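PDB 5SZR: protein Pcdhgb2 from Mus musculus, which probably acts as a calcium-dependent cell-adhesion protein of neurons, this chain being extracellular cadherin domains 3-6, and may help establish specific neuronal connections in the brain. Local coordinates for residues P108-T113 with I185-R190; I132-R137 with S161-K166. One frame throughout, in Å; residues are numbered along the deposited sequence.

Interaction 1: P108-T113 with I185-R190; sequences PEVIVT and IVAADR. With CA (calcium ion), chain L.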
# COMPACT_ATOMS: atom_id res chain seq x y z
N PRO A 108 20.68 25.01 -26.09
CA PRO A 108 20.74 25.24 -24.64
C PRO A 108 21.00 23.94 -23.90
O PRO A 108 20.53 22.87 -24.29
CB PRO A 108 19.35 25.80 -24.30
CG PRO A 108 18.75 26.21 -25.60
CD PRO A 108 19.35 25.33 -26.65
N GLU A 109 21.76 24.02 -22.81
CA GLU A 109 21.98 22.87 -21.95
C GLU A 109 21.47 23.17 -20.54
O GLU A 109 21.50 24.32 -20.08
CB GLU A 109 23.46 22.45 -21.91
CG GLU A 109 24.43 23.48 -21.35
CD GLU A 109 25.82 22.90 -21.15
OE1 GLU A 109 25.92 21.78 -20.62
OE2 GLU A 109 26.81 23.56 -21.55
N VAL A 110 21.00 22.12 -19.87
CA VAL A 110 20.42 22.21 -18.54
C VAL A 110 21.33 21.48 -17.56
O VAL A 110 21.69 20.32 -17.79
CB VAL A 110 19.00 21.63 -18.50
CG1 VAL A 110 18.29 22.02 -17.22
CG2 VAL A 110 18.20 22.07 -19.72
N ILE A 111 21.70 22.16 -16.48
CA ILE A 111 22.61 21.61 -15.47
C ILE A 111 21.83 21.47 -14.18
O ILE A 111 21.43 22.47 -13.57
CB ILE A 111 23.85 22.50 -15.28
CG1 ILE A 111 24.47 22.86 -16.63
CG2 ILE A 111 24.87 21.79 -14.40
CD1 ILE A 111 24.90 21.67 -17.46
N VAL A 112 21.64 20.22 -13.74
CA VAL A 112 20.83 19.89 -12.57
C VAL A 112 21.76 19.41 -11.46
O VAL A 112 22.53 18.46 -11.67
CB VAL A 112 19.77 18.82 -12.89
CG1 VAL A 112 18.92 18.53 -11.68
CG2 VAL A 112 18.91 19.26 -14.08
N THR A 113 21.68 20.04 -10.29
CA THR A 113 22.46 19.63 -9.14
C THR A 113 21.57 19.58 -7.90
O THR A 113 20.44 20.08 -7.90
CB THR A 113 23.64 20.58 -8.87
OG1 THR A 113 23.15 21.90 -8.62
CG2 THR A 113 24.60 20.60 -10.05
N ILE A 185 12.32 18.62 -17.49
CA ILE A 185 12.53 20.06 -17.55
C ILE A 185 13.03 20.41 -18.95
O ILE A 185 14.03 19.85 -19.41
CB ILE A 185 13.52 20.53 -16.47
CG1 ILE A 185 12.90 20.36 -15.08
CG2 ILE A 185 13.93 21.98 -16.72
CD1 ILE A 185 13.79 20.81 -13.95
N VAL A 186 12.33 21.33 -19.62
CA VAL A 186 12.64 21.71 -21.00
C VAL A 186 13.17 23.14 -21.00
O VAL A 186 12.61 24.02 -20.35
CB VAL A 186 11.40 21.58 -21.90
CG1 VAL A 186 11.74 21.99 -23.33
CG2 VAL A 186 10.86 20.16 -21.86
N ALA A 187 14.25 23.36 -21.75
CA ALA A 187 14.86 24.67 -21.89
C ALA A 187 14.98 25.01 -23.37
O ALA A 187 15.42 24.18 -24.16
CB ALA A 187 16.24 24.71 -21.22
N ALA A 188 14.58 26.23 -23.74
CA ALA A 188 14.57 26.64 -25.13
C ALA A 188 15.11 28.06 -25.26
O ALA A 188 14.89 28.90 -24.38
CB ALA A 188 13.17 26.55 -25.73
N ASP A 189 15.81 28.32 -26.35
CA ASP A 189 16.32 29.66 -26.61
C ASP A 189 15.31 30.47 -27.41
O ASP A 189 14.37 29.94 -28.00
CB ASP A 189 17.68 29.62 -27.32
CG ASP A 189 17.63 28.91 -28.67
OD1 ASP A 189 16.64 29.04 -29.42
OD2 ASP A 189 18.61 28.21 -29.00
N ARG A 190 15.53 31.78 -27.44
CA ARG A 190 14.63 32.68 -28.15
C ARG A 190 15.26 33.21 -29.43
O ARG A 190 15.22 34.42 -29.71
CB ARG A 190 14.20 33.82 -27.22
CG ARG A 190 13.41 33.35 -26.01
CD ARG A 190 13.04 34.50 -25.09
NE ARG A 190 12.18 34.05 -23.99
CZ ARG A 190 10.90 34.37 -23.86
NH1 ARG A 190 10.31 35.15 -24.75
NH2 ARG A 190 10.20 33.91 -22.82
CA CA L . 21.13 29.00 -28.87

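Interaction 2: I132-R137 with S161-K166; sequences IKTRDR and SKNYYK. With CA (calcium ion), chain L.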
# COMPACT_ATOMS: atom_id res chain seq x y z
N ILE A 132 18.71 24.23 -10.76
CA ILE A 132 18.76 24.19 -12.22
C ILE A 132 19.55 25.39 -12.71
O ILE A 132 19.33 26.52 -12.26
CB ILE A 132 17.34 24.21 -12.82
CG1 ILE A 132 16.44 23.16 -12.16
CG2 ILE A 132 17.40 24.04 -14.33
CD1 ILE A 132 16.93 21.74 -12.30
N LYS A 133 20.48 25.15 -13.64
CA LYS A 133 21.26 26.21 -14.28
C LYS A 133 21.27 25.97 -15.78
O LYS A 133 21.34 24.82 -16.23
CB LYS A 133 22.69 26.25 -13.74
CG LYS A 133 23.50 27.44 -14.21
CD LYS A 133 24.99 27.26 -13.94
CE LYS A 133 25.80 28.37 -14.59
NZ LYS A 133 27.27 28.12 -14.52
N THR A 134 21.18 27.04 -16.56
CA THR A 134 21.19 26.95 -18.01
C THR A 134 22.41 27.66 -18.59
O THR A 134 22.82 28.71 -18.09
CB THR A 134 19.92 27.55 -18.63
OG1 THR A 134 19.92 28.97 -18.44
CG2 THR A 134 18.70 26.96 -17.98
N ARG A 135 22.98 27.06 -19.63
CA ARG A 135 24.02 27.69 -20.43
C ARG A 135 23.58 27.71 -21.89
O ARG A 135 22.77 26.89 -22.33
CB ARG A 135 25.35 26.94 -20.30
CG ARG A 135 26.10 27.24 -19.01
CD ARG A 135 27.56 26.81 -19.10
NE ARG A 135 27.71 25.36 -19.11
CZ ARG A 135 27.96 24.63 -18.03
NH1 ARG A 135 28.08 23.31 -18.12
NH2 ARG A 135 28.10 25.22 -16.85
N ASP A 136 24.11 28.68 -22.64
CA ASP A 136 23.88 28.74 -24.08
C ASP A 136 25.03 29.52 -24.71
O ASP A 136 25.22 30.70 -24.40
CB ASP A 136 22.54 29.40 -24.41
CG ASP A 136 22.11 29.17 -25.85
OD1 ASP A 136 22.88 29.50 -26.78
OD2 ASP A 136 20.98 28.66 -26.06
N ARG A 137 25.79 28.85 -25.58
CA ARG A 137 27.02 29.43 -26.10
C ARG A 137 26.78 30.56 -27.09
O ARG A 137 27.73 31.28 -27.40
CB ARG A 137 27.86 28.33 -26.76
CG ARG A 137 28.22 27.17 -25.83
CD ARG A 137 29.22 26.25 -26.49
NE ARG A 137 30.32 27.02 -27.07
CZ ARG A 137 31.20 26.55 -27.95
NH1 ARG A 137 32.16 27.34 -28.42
NH2 ARG A 137 31.11 25.29 -28.36
N SER A 161 17.47 33.99 -9.85
CA SER A 161 18.12 35.00 -10.67
C SER A 161 18.21 34.46 -12.09
O SER A 161 17.84 33.31 -12.37
CB SER A 161 19.50 35.37 -10.11
OG SER A 161 20.36 34.25 -10.05
N LYS A 162 18.71 35.29 -13.01
CA LYS A 162 18.71 34.93 -14.42
C LYS A 162 19.58 33.70 -14.66
O LYS A 162 20.74 33.65 -14.25
CB LYS A 162 19.21 36.10 -15.27
CG LYS A 162 18.90 35.96 -16.76
CD LYS A 162 19.20 37.24 -17.53
CE LYS A 162 18.43 37.30 -18.84
NZ LYS A 162 18.69 36.13 -19.72
N ASN A 163 18.99 32.70 -15.32
CA ASN A 163 19.58 31.40 -15.66
C ASN A 163 19.66 30.46 -14.47
O ASN A 163 20.28 29.39 -14.58
CB ASN A 163 20.97 31.53 -16.29
CG ASN A 163 21.00 32.54 -17.42
OD1 ASN A 163 20.03 32.68 -18.17
ND2 ASN A 163 22.11 33.26 -17.54
N TYR A 164 19.06 30.80 -13.33
CA TYR A 164 19.09 29.95 -12.14
C TYR A 164 17.66 29.68 -11.67
O TYR A 164 16.87 30.61 -11.50
CB TYR A 164 19.91 30.58 -11.02
CG TYR A 164 21.39 30.61 -11.30
CD1 TYR A 164 22.21 29.55 -10.91
CD2 TYR A 164 21.97 31.68 -11.97
CE1 TYR A 164 23.57 29.57 -11.17
CE2 TYR A 164 23.32 31.70 -12.24
CZ TYR A 164 24.12 30.65 -11.83
OH TYR A 164 25.46 30.67 -12.10
N TYR A 165 17.35 28.40 -11.47
CA TYR A 165 16.02 27.99 -11.05
C TYR A 165 16.10 27.05 -9.85
O TYR A 165 17.09 26.34 -9.67
CB TYR A 165 15.24 27.29 -12.18
CG TYR A 165 14.99 28.14 -13.41
CD1 TYR A 165 13.81 28.86 -13.55
CD2 TYR A 165 15.92 28.20 -14.43
CE1 TYR A 165 13.57 29.62 -14.68
CE2 TYR A 165 15.69 28.96 -15.56
CZ TYR A 165 14.51 29.67 -15.68
OH TYR A 165 14.28 30.43 -16.81
N LYS A 166 15.05 27.06 -9.04
CA LYS A 166 14.84 26.06 -8.01
C LYS A 166 13.58 25.29 -8.35
O LYS A 166 12.52 25.90 -8.56
CB LYS A 166 14.72 26.70 -6.62
CG LYS A 166 16.02 27.27 -6.10
CD LYS A 166 15.87 27.78 -4.68
CE LYS A 166 17.10 28.58 -4.25
NZ LYS A 166 17.02 29.00 -2.82
CA CA L . 21.13 29.00 -28.87

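Interaction 1: P108-T113 with I185-R190
Pro-108 lays the outer end of its ring against the backbone just ahead of Asp-189: its CG sits 3.7 Å from Asp-189 N, and the same CG lies 4.1 Å from Ala-188 C. The same ring meets the carboxylate of Asp-189, with Pro-108 CD 3.8 Å from Asp-189 OD2, and the two side chains cross at about a right angle. That carboxylate has work on both oxygens. Asp-189 OD2 binds the calcium ion at 2.6 Å, in a shell completed by Asn-104, Cys-106, Asp-136, Asp-138 and Asn-142, while OD1 accepts a hydrogen bond from the backbone N of Leu-195. The proline is thus an apolar neighbour of a carboxylate held through both its oxygens, which probably fixes its rotation.

Two residues further along, Val-110 points into the same interface. Its CG2 methyl meets the CB of Ala-187 at 3.6 Å. The other methyl, CG1, lies anti to the backbone N (chi1 -167°) and reaches Ile-185 more loosely, Val-110 CG1 to Ile-185 CG2 being 4.4 Å. This is packing across the beta sandwich of a cadherin repeat, the second in this chain: strand 109-113 is an outermost strand of one sheet, strand 180-189 an inner strand of the other, and no hydrogen bond passes between the two segments. The Ala-187 methyl that meets Val-110 CG2 also touches Val-145 and Cys-147 of strand 145-149. Val-110 is also packed on Ile-132 within its own sheet and on Val-199 of the facing one.

Interaction 2: I132-R137 with S161-K166
The ring of Tyr-164 has the aliphatic chain of Lys-133 running alongside it, the two side chains pointing the same way. Lys-133 CG makes an off-centre CH-pi contact, 4.2 Å from the ring centroid and 30° off its normal, and Lys-133 CE comes within 3.4 Å of Tyr-164 OH. With CG anti to the backbone N (chi1 -172°) and the chain extended, the lysine follows the ring as far as its hydroxyl. Shortened to an alanine, this position would lose the methylenes along the ring, and Tyr-164 is likely to turn more freely. Tyr-165, on the opposite face of the sheet, is met at its edge by Thr-134 CG2, near the ring plane and 4.3 Å from Tyr-165 CE2; Ile-132 CB packs on Tyr-165 CB at 3.8 Å. The side chains of Asn-163 and Thr-134 cross at about a right angle, Asn-163 CB lying 3.5 Å from Thr-134 OG1.

Between the two faces the backbones pair antiparallel. Ile-132 and Tyr-165 form a hydrogen-bonded pair, Ile-132 N to Tyr-165 O at 2.9 Å and Tyr-165 N to Ile-132 O at 2.8 Å. Thr-134 N then reaches Asn-163 O at 3.2 Å, where the type II turn from Ser-161 to Tyr-164 leads into strand 164-169. Farther on, Asp-136, first aspartate of the cadherin DXD motif (Asp-Arg-Asp here), binds calcium through both carboxylate oxygens. Backbone hydrogen bonds thus set the register, while a lysine chain lies along a tyrosine ring on one face and aliphatic carbons meet on the other.

The centres of interactions 1 and 2 are 7 Å apart in the second cadherin domain of the chain, and interaction 2 is nested inside the sequence loop that interaction 1 closes. They share one sheet, in which strand 109-113 neighbours strand 128-135 and strand 164-169 follows on its other side; interaction 1 crosses to the facing sheet, whereas interaction 2 stays within its own. The seam between them is sewn by a probable Ile-111 N to Lys-133 O hydrogen bond and a Glu-109 to Arg-135 salt bridge. Asp-189 from 185-190 and Asp-136 from 132-137 bind the same calcium, so strands from both sheets lead to the calcium site next to the linker from the preceding domain.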